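Local coordinates for protein glucose-6-phosphate isomerase (Chlamydia trachomatis D/UW-3/CX, PDB 6OTU) that catalyses the reversible isomerization of glucose-6-phosphate to fructose-6-phosphate, at residues E402-Q410 with S423-S434. Sequence-based numbering, arbitrary orientation.
Sequences EFIGFLHNQ and SQKLFANLVAQS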
ATOM      1  N   GLU A 402      -8.718   2.501  10.910  1.00 28.38           N
ATOM      2  CA  GLU A 402      -9.279   3.833  10.762  1.00 29.04           C
ATOM      3  C   GLU A 402     -10.074   3.858   9.455  1.00 29.78           C
ATOM      4  O   GLU A 402      -9.495   3.921   8.368  1.00 31.47           O
ATOM      5  CB  GLU A 402      -8.177   4.894  10.777  1.00 28.35           C
ATOM      6  CG  GLU A 402      -7.390   4.950  12.098  1.00 42.16           C
ATOM      7  CD  GLU A 402      -6.245   5.965  12.087  1.00 50.39           C
ATOM      8  OE1 GLU A 402      -5.696   6.274  11.007  1.00 51.34           O
ATOM      9  OE2 GLU A 402      -5.895   6.464  13.173  1.00 55.55           O
ATOM     10  N   PHE A 403     -11.400   3.812   9.565  1.00 29.72           N
ATOM     11  CA  PHE A 403     -12.266   3.896   8.392  1.00 30.66           C
ATOM     12  C   PHE A 403     -12.472   5.346   8.008  1.00 37.87           C
ATOM     13  O   PHE A 403     -12.711   6.201   8.871  1.00 36.28           O
ATOM     14  CB  PHE A 403     -13.644   3.271   8.666  1.00 29.49           C
ATOM     15  CG  PHE A 403     -13.637   1.780   8.747  1.00 29.49           C
ATOM     16  CD1 PHE A 403     -13.403   1.008   7.614  1.00 36.25           C
ATOM     17  CD2 PHE A 403     -13.841   1.140   9.962  1.00 29.60           C
ATOM     18  CE1 PHE A 403     -13.383  -0.384   7.687  1.00 34.13           C
ATOM     19  CE2 PHE A 403     -13.839  -0.255  10.042  1.00 32.82           C
ATOM     20  CZ  PHE A 403     -13.609  -1.017   8.897  1.00 29.56           C
ATOM     21  N   ILE A 404     -12.429   5.624   6.709  1.00 31.54           N
ATOM     22  CA  ILE A 404     -12.760   6.953   6.211  1.00 29.89           C
ATOM     23  C   ILE A 404     -13.844   6.824   5.157  1.00 36.22           C
ATOM     24  O   ILE A 404     -13.680   6.072   4.191  1.00 45.19           O
ATOM     25  CB  ILE A 404     -11.530   7.676   5.627  1.00 30.90           C
ATOM     26  CG1 ILE A 404     -10.364   7.605   6.616  1.00 28.78           C
ATOM     27  CG2 ILE A 404     -11.906   9.113   5.259  1.00 29.26           C
ATOM     28  CD1 ILE A 404      -9.172   8.491   6.267  1.00 28.59           C
ATOM     29  N   GLY A 405     -14.931   7.583   5.318  1.00 30.01           N
ATOM     30  CA  GLY A 405     -16.039   7.495   4.392  1.00 30.40           C
ATOM     31  C   GLY A 405     -16.777   8.800   4.179  1.00 39.33           C
ATOM     32  O   GLY A 405     -16.561   9.804   4.873  1.00 34.92           O
ATOM     33  N   PHE A 406     -17.668   8.766   3.189  1.00 36.63           N
ATOM     34  CA  PHE A 406     -18.454   9.933   2.812  1.00 37.33           C
ATOM     35  C   PHE A 406     -19.887   9.512   2.538  1.00 41.59           C
ATOM     36  O   PHE A 406     -20.161   8.361   2.158  1.00 35.44           O
ATOM     37  CB  PHE A 406     -17.842  10.646   1.596  1.00 33.83           C
ATOM     38  CG  PHE A 406     -16.395  10.972   1.786  1.00 31.99           C
ATOM     39  CD1 PHE A 406     -16.020  12.144   2.419  1.00 35.15           C
ATOM     40  CD2 PHE A 406     -15.409  10.070   1.405  1.00 33.22           C
ATOM     41  CE1 PHE A 406     -14.676  12.444   2.640  1.00 30.42           C
ATOM     42  CE2 PHE A 406     -14.063  10.363   1.614  1.00 36.99           C
ATOM     43  CZ  PHE A 406     -13.700  11.558   2.241  1.00 35.40           C
ATOM     44  N   LEU A 407     -20.805  10.454   2.771  1.00 38.53           N
ATOM     45  CA  LEU A 407     -22.216  10.218   2.491  1.00 39.68           C
ATOM     46  C   LEU A 407     -22.555  10.328   1.005  1.00 44.49           C
ATOM     47  O   LEU A 407     -23.595   9.806   0.586  1.00 39.18           O
ATOM     48  CB  LEU A 407     -23.083  11.206   3.280  1.00 35.19           C
ATOM     49  CG  LEU A 407     -22.882  11.147   4.799  1.00 41.73           C
ATOM     50  CD1 LEU A 407     -23.811  12.124   5.499  1.00 33.96           C
ATOM     51  CD2 LEU A 407     -23.088   9.739   5.349  1.00 40.61           C
ATOM     52  N   HIS A 408     -21.717  10.994   0.203  1.00 43.78           N
ATOM     53  CA  HIS A 408     -22.063  11.291  -1.178  1.00 42.13           C
ATOM     54  C   HIS A 408     -20.846  11.170  -2.067  1.00 41.06           C
ATOM     55  O   HIS A 408     -19.719  11.425  -1.640  1.00 39.10           O
ATOM     56  CB  HIS A 408     -22.640  12.699  -1.334  1.00 42.45           C
ATOM     57  CG  HIS A 408     -23.949  12.875  -0.654  1.00 38.78           C
ATOM     58  ND1 HIS A 408     -25.122  12.369  -1.171  1.00 42.88           N
ATOM     59  CD2 HIS A 408     -24.273  13.473   0.514  1.00 39.96           C
ATOM     60  CE1 HIS A 408     -26.114  12.649  -0.347  1.00 41.75           C
ATOM     61  NE2 HIS A 408     -25.628  13.327   0.678  1.00 42.70           N
ATOM     62  N   ASN A 409     -21.088  10.791  -3.316  1.00 43.10           N
ATOM     63  CA  ASN A 409     -19.982  10.668  -4.248  1.00 36.85           C
ATOM     64  C   ASN A 409     -19.572  12.044  -4.784  1.00 38.23           C
ATOM     65  O   ASN A 409     -20.273  13.058  -4.618  1.00 34.11           O
ATOM     66  CB  ASN A 409     -20.338   9.702  -5.381  1.00 38.67           C
ATOM     67  CG  ASN A 409     -21.524  10.161  -6.210  1.00 39.05           C
ATOM     68  OD1 ASN A 409     -21.475  11.206  -6.867  1.00 44.51           O
ATOM     69  ND2 ASN A 409     -22.591   9.355  -6.216  1.00 37.11           N
ATOM     70  N   GLN A 410     -18.400  12.077  -5.421  1.00 32.72           N
ATOM     71  CA  GLN A 410     -17.885  13.327  -5.963  1.00 34.43           C
ATOM     72  C   GLN A 410     -18.434  13.627  -7.351  1.00 37.22           C
ATOM     73  O   GLN A 410     -18.695  14.788  -7.678  1.00 39.17           O
ATOM     74  CB  GLN A 410     -16.357  13.293  -6.027  1.00 32.21           C
ATOM     75  CG  GLN A 410     -15.657  13.359  -4.693  1.00 42.10           C
ATOM     76  CD  GLN A 410     -14.145  13.321  -4.859  1.00 46.40           C
ATOM     77  OE1 GLN A 410     -13.577  12.293  -5.237  1.00 43.29           O
ATOM     78  NE2 GLN A 410     -13.491  14.455  -4.613  1.00 41.55           N
ATOM     79  N   SER A 423     -23.668   4.849  -3.660  1.00 34.53           N
ATOM     80  CA  SER A 423     -23.092   5.635  -2.573  1.00 34.02           C
ATOM     81  C   SER A 423     -23.569   5.119  -1.215  1.00 36.95           C
ATOM     82  O   SER A 423     -22.765   4.966  -0.284  1.00 35.15           O
ATOM     83  CB  SER A 423     -23.435   7.119  -2.740  1.00 37.58           C
ATOM     84  OG  SER A 423     -22.707   7.700  -3.812  1.00 43.43           O
ATOM     85  N   GLN A 424     -24.867   4.810  -1.097  1.00 34.68           N
ATOM     86  CA  GLN A 424     -25.396   4.265   0.153  1.00 39.15           C
ATOM     87  C   GLN A 424     -24.832   2.876   0.438  1.00 37.88           C
ATOM     88  O   GLN A 424     -24.390   2.595   1.554  1.00 44.66           O
ATOM     89  CB  GLN A 424     -26.929   4.234   0.115  1.00 41.50           C
ATOM     90  CG  GLN A 424     -27.546   5.616  -0.070  1.00 36.00           C
ATOM     91  CD  GLN A 424     -29.054   5.576  -0.323  1.00 52.16           C
ATOM     92  OE1 GLN A 424     -29.562   4.751  -1.090  1.00 45.33           O
ATOM     93  NE2 GLN A 424     -29.772   6.476   0.327  1.00 48.35           N
ATOM     94  N   LYS A 425     -24.829   1.993  -0.560  1.00 37.21           N
ATOM     95  CA  LYS A 425     -24.229   0.678  -0.355  1.00 35.50           C
ATOM     96  C   LYS A 425     -22.771   0.789   0.094  1.00 36.54           C
ATOM     97  O   LYS A 425     -22.332   0.057   0.987  1.00 33.34           O
ATOM     98  CB  LYS A 425     -24.343  -0.150  -1.635  1.00 38.06           C
ATOM     99  CG  LYS A 425     -25.776  -0.465  -2.064  1.00 39.28           C
ATOM    100  CD  LYS A 425     -25.775  -1.277  -3.352  1.00 37.44           C
ATOM    101  CE  LYS A 425     -27.173  -1.690  -3.759  1.00 38.66           C
ATOM    102  NZ  LYS A 425     -27.929  -0.543  -4.306  1.00 38.48           N
ATOM    103  N   LEU A 426     -22.020   1.727  -0.491  1.00 33.30           N
ATOM    104  CA  LEU A 426     -20.640   1.968  -0.083  1.00 32.60           C
ATOM    105  C   LEU A 426     -20.532   2.310   1.404  1.00 36.00           C
ATOM    106  O   LEU A 426     -19.744   1.700   2.141  1.00 34.37           O
ATOM    107  CB  LEU A 426     -20.050   3.088  -0.934  1.00 32.43           C
ATOM    108  CG  LEU A 426     -18.606   3.450  -0.630  1.00 43.01           C
ATOM    109  CD1 LEU A 426     -17.708   2.291  -1.029  1.00 31.54           C
ATOM    110  CD2 LEU A 426     -18.221   4.748  -1.354  1.00 38.22           C
ATOM    111  N   PHE A 427     -21.312   3.289   1.870  1.00 38.87           N
ATOM    112  CA  PHE A 427     -21.231   3.672   3.276  1.00 40.55           C
ATOM    113  C   PHE A 427     -21.692   2.544   4.194  1.00 42.55           C
ATOM    114  O   PHE A 427     -21.062   2.281   5.230  1.00 39.26           O
ATOM    115  CB  PHE A 427     -22.056   4.930   3.537  1.00 42.83           C
ATOM    116  CG  PHE A 427     -21.791   5.531   4.876  1.00 49.35           C
ATOM    117  CD1 PHE A 427     -20.517   5.972   5.205  1.00 50.34           C
ATOM    118  CD2 PHE A 427     -22.795   5.640   5.816  1.00 52.03           C
ATOM    119  CE1 PHE A 427     -20.254   6.518   6.443  1.00 47.70           C
ATOM    120  CE2 PHE A 427     -22.533   6.184   7.052  1.00 49.27           C
ATOM    121  CZ  PHE A 427     -21.256   6.621   7.362  1.00 47.83           C
ATOM    122  N   ALA A 428     -22.788   1.873   3.825  1.00 36.92           N
ATOM    123  CA  ALA A 428     -23.357   0.814   4.654  1.00 35.56           C
ATOM    124  C   ALA A 428     -22.372  -0.328   4.849  1.00 35.99           C
ATOM    125  O   ALA A 428     -22.289  -0.909   5.937  1.00 37.19           O
ATOM    126  CB  ALA A 428     -24.647   0.291   4.016  1.00 34.17           C
ATOM    127  N   ASN A 429     -21.638  -0.678   3.794  1.00 35.85           N
ATOM    128  CA  ASN A 429     -20.594  -1.695   3.902  1.00 38.14           C
ATOM    129  C   ASN A 429     -19.550  -1.311   4.949  1.00 41.60           C
ATOM    130  O   ASN A 429     -19.136  -2.152   5.755  1.00 39.10           O
ATOM    131  CB  ASN A 429     -19.924  -1.903   2.543  1.00 32.22           C
ATOM    132  CG  ASN A 429     -20.526  -3.059   1.746  1.00 41.58           C
ATOM    133  OD1 ASN A 429     -20.045  -4.196   1.807  1.00 40.92           O
ATOM    134  ND2 ASN A 429     -21.550  -2.760   0.959  1.00 33.23           N
ATOM    135  N   LEU A 430     -19.102  -0.047   4.944  1.00 38.66           N
ATOM    136  CA  LEU A 430     -18.149   0.415   5.954  1.00 33.14           C
ATOM    137  C   LEU A 430     -18.707   0.209   7.360  1.00 34.59           C
ATOM    138  O   LEU A 430     -18.050  -0.383   8.226  1.00 33.16           O
ATOM    139  CB  LEU A 430     -17.798   1.892   5.704  1.00 30.92           C
ATOM    140  CG  LEU A 430     -16.759   2.673   6.528  1.00 30.50           C
ATOM    141  CD1 LEU A 430     -16.460   4.038   5.881  1.00 30.41           C
ATOM    142  CD2 LEU A 430     -17.128   2.872   8.020  1.00 30.63           C
ATOM    143  N   VAL A 431     -19.926   0.697   7.603  1.00 31.78           N
ATOM    144  CA  VAL A 431     -20.559   0.557   8.915  1.00 32.07           C
ATOM    145  C   VAL A 431     -20.661  -0.915   9.309  1.00 38.70           C
ATOM    146  O   VAL A 431     -20.316  -1.304  10.431  1.00 35.45           O
ATOM    147  CB  VAL A 431     -21.944   1.233   8.912  1.00 34.73           C
ATOM    148  CG1 VAL A 431     -22.730   0.841  10.144  1.00 33.11           C
ATOM    149  CG2 VAL A 431     -21.808   2.776   8.789  1.00 32.59           C
ATOM    150  N   ALA A 432     -21.140  -1.757   8.389  1.00 35.98           N
ATOM    151  CA  ALA A 432     -21.342  -3.163   8.728  1.00 33.70           C
ATOM    152  C   ALA A 432     -20.034  -3.834   9.131  1.00 43.79           C
ATOM    153  O   ALA A 432     -20.026  -4.696  10.019  1.00 39.33           O
ATOM    154  CB  ALA A 432     -21.982  -3.914   7.565  1.00 38.89           C
ATOM    155  N   GLN A 433     -18.918  -3.436   8.505  1.00 31.60           N
ATOM    156  CA  GLN A 433     -17.637  -4.101   8.746  1.00 37.34           C
ATOM    157  C   GLN A 433     -17.029  -3.682  10.078  1.00 35.64           C
ATOM    158  O   GLN A 433     -16.492  -4.520  10.814  1.00 42.92           O
ATOM    159  CB  GLN A 433     -16.670  -3.811   7.593  1.00 30.77           C
ATOM    160  CG  GLN A 433     -17.054  -4.515   6.307  1.00 34.94           C
ATOM    161  CD  GLN A 433     -16.350  -5.865   6.138  1.00 42.85           C
ATOM    162  OE1 GLN A 433     -15.507  -6.249   6.958  1.00 36.20           O
ATOM    163  NE2 GLN A 433     -16.705  -6.596   5.073  1.00 31.23           N
ATOM    164  N   SER A 434     -17.104  -2.392  10.395  1.00 30.85           N
ATOM    165  CA  SER A 434     -16.673  -1.904  11.702  1.00 36.87           C
ATOM    166  C   SER A 434     -17.434  -2.610  12.834  1.00 34.47           C
ATOM    167  O   SER A 434     -16.827  -3.168  13.756  1.00 32.94           O
ATOM    168  CB  SER A 434     -16.863  -0.384  11.751  1.00 36.06           C
ATOM    169  OG  SER A 434     -16.814   0.126  13.062  1.00 36.38           O
TER
HETATM  170  O   HOH W   1     -20.487   6.614   0.116  1.00 27.83           O
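Phe403 has CG beside its backbone N and anti to its carbonyl carbon (chi1 -73°), Leu430 throws CG away from its backbone N (chi1 -176°), and the two side chains pass alongside one another, pointing opposite ways. Leu430 CD2 settles 3.6 Å from Phe403 CB, and its other methyl, CD1, lies 3.8 Å from Gly405 CA, where the strand has no side chain in the way. Farther out on the ring, Phe403 CE2 comes within 3.5 Å of Ser434 CB, one helical turn on. Towards the start of the helix, Phe427 is sandwiched: Leu407 CD2 makes a CH-pi contact over one face, 4.1 Å from the ring centroid, and Val431 CG2 of the same helix covers the opposite face. Past the strand, Asn409 ND2 donates to Ser423 OG at 2.9 Å, a bent bond (147°) tilted from the amide plane, while Asn409 OD1 is held by Gly412 N. A water lies within hydrogen-bonding distance of Phe406 O and Ser423 O. Leu532 of the second subunit also packs on Phe427. Strand 401-406 sits between strands 332-337 and 456-461, and helix segment 423-434 runs roughly antiparallel to strand segment 402-406, packed on one face of the mixed sheet: the helix-on-sheet layering of the alpha/beta SIS fold of phosphoglucose isomerases.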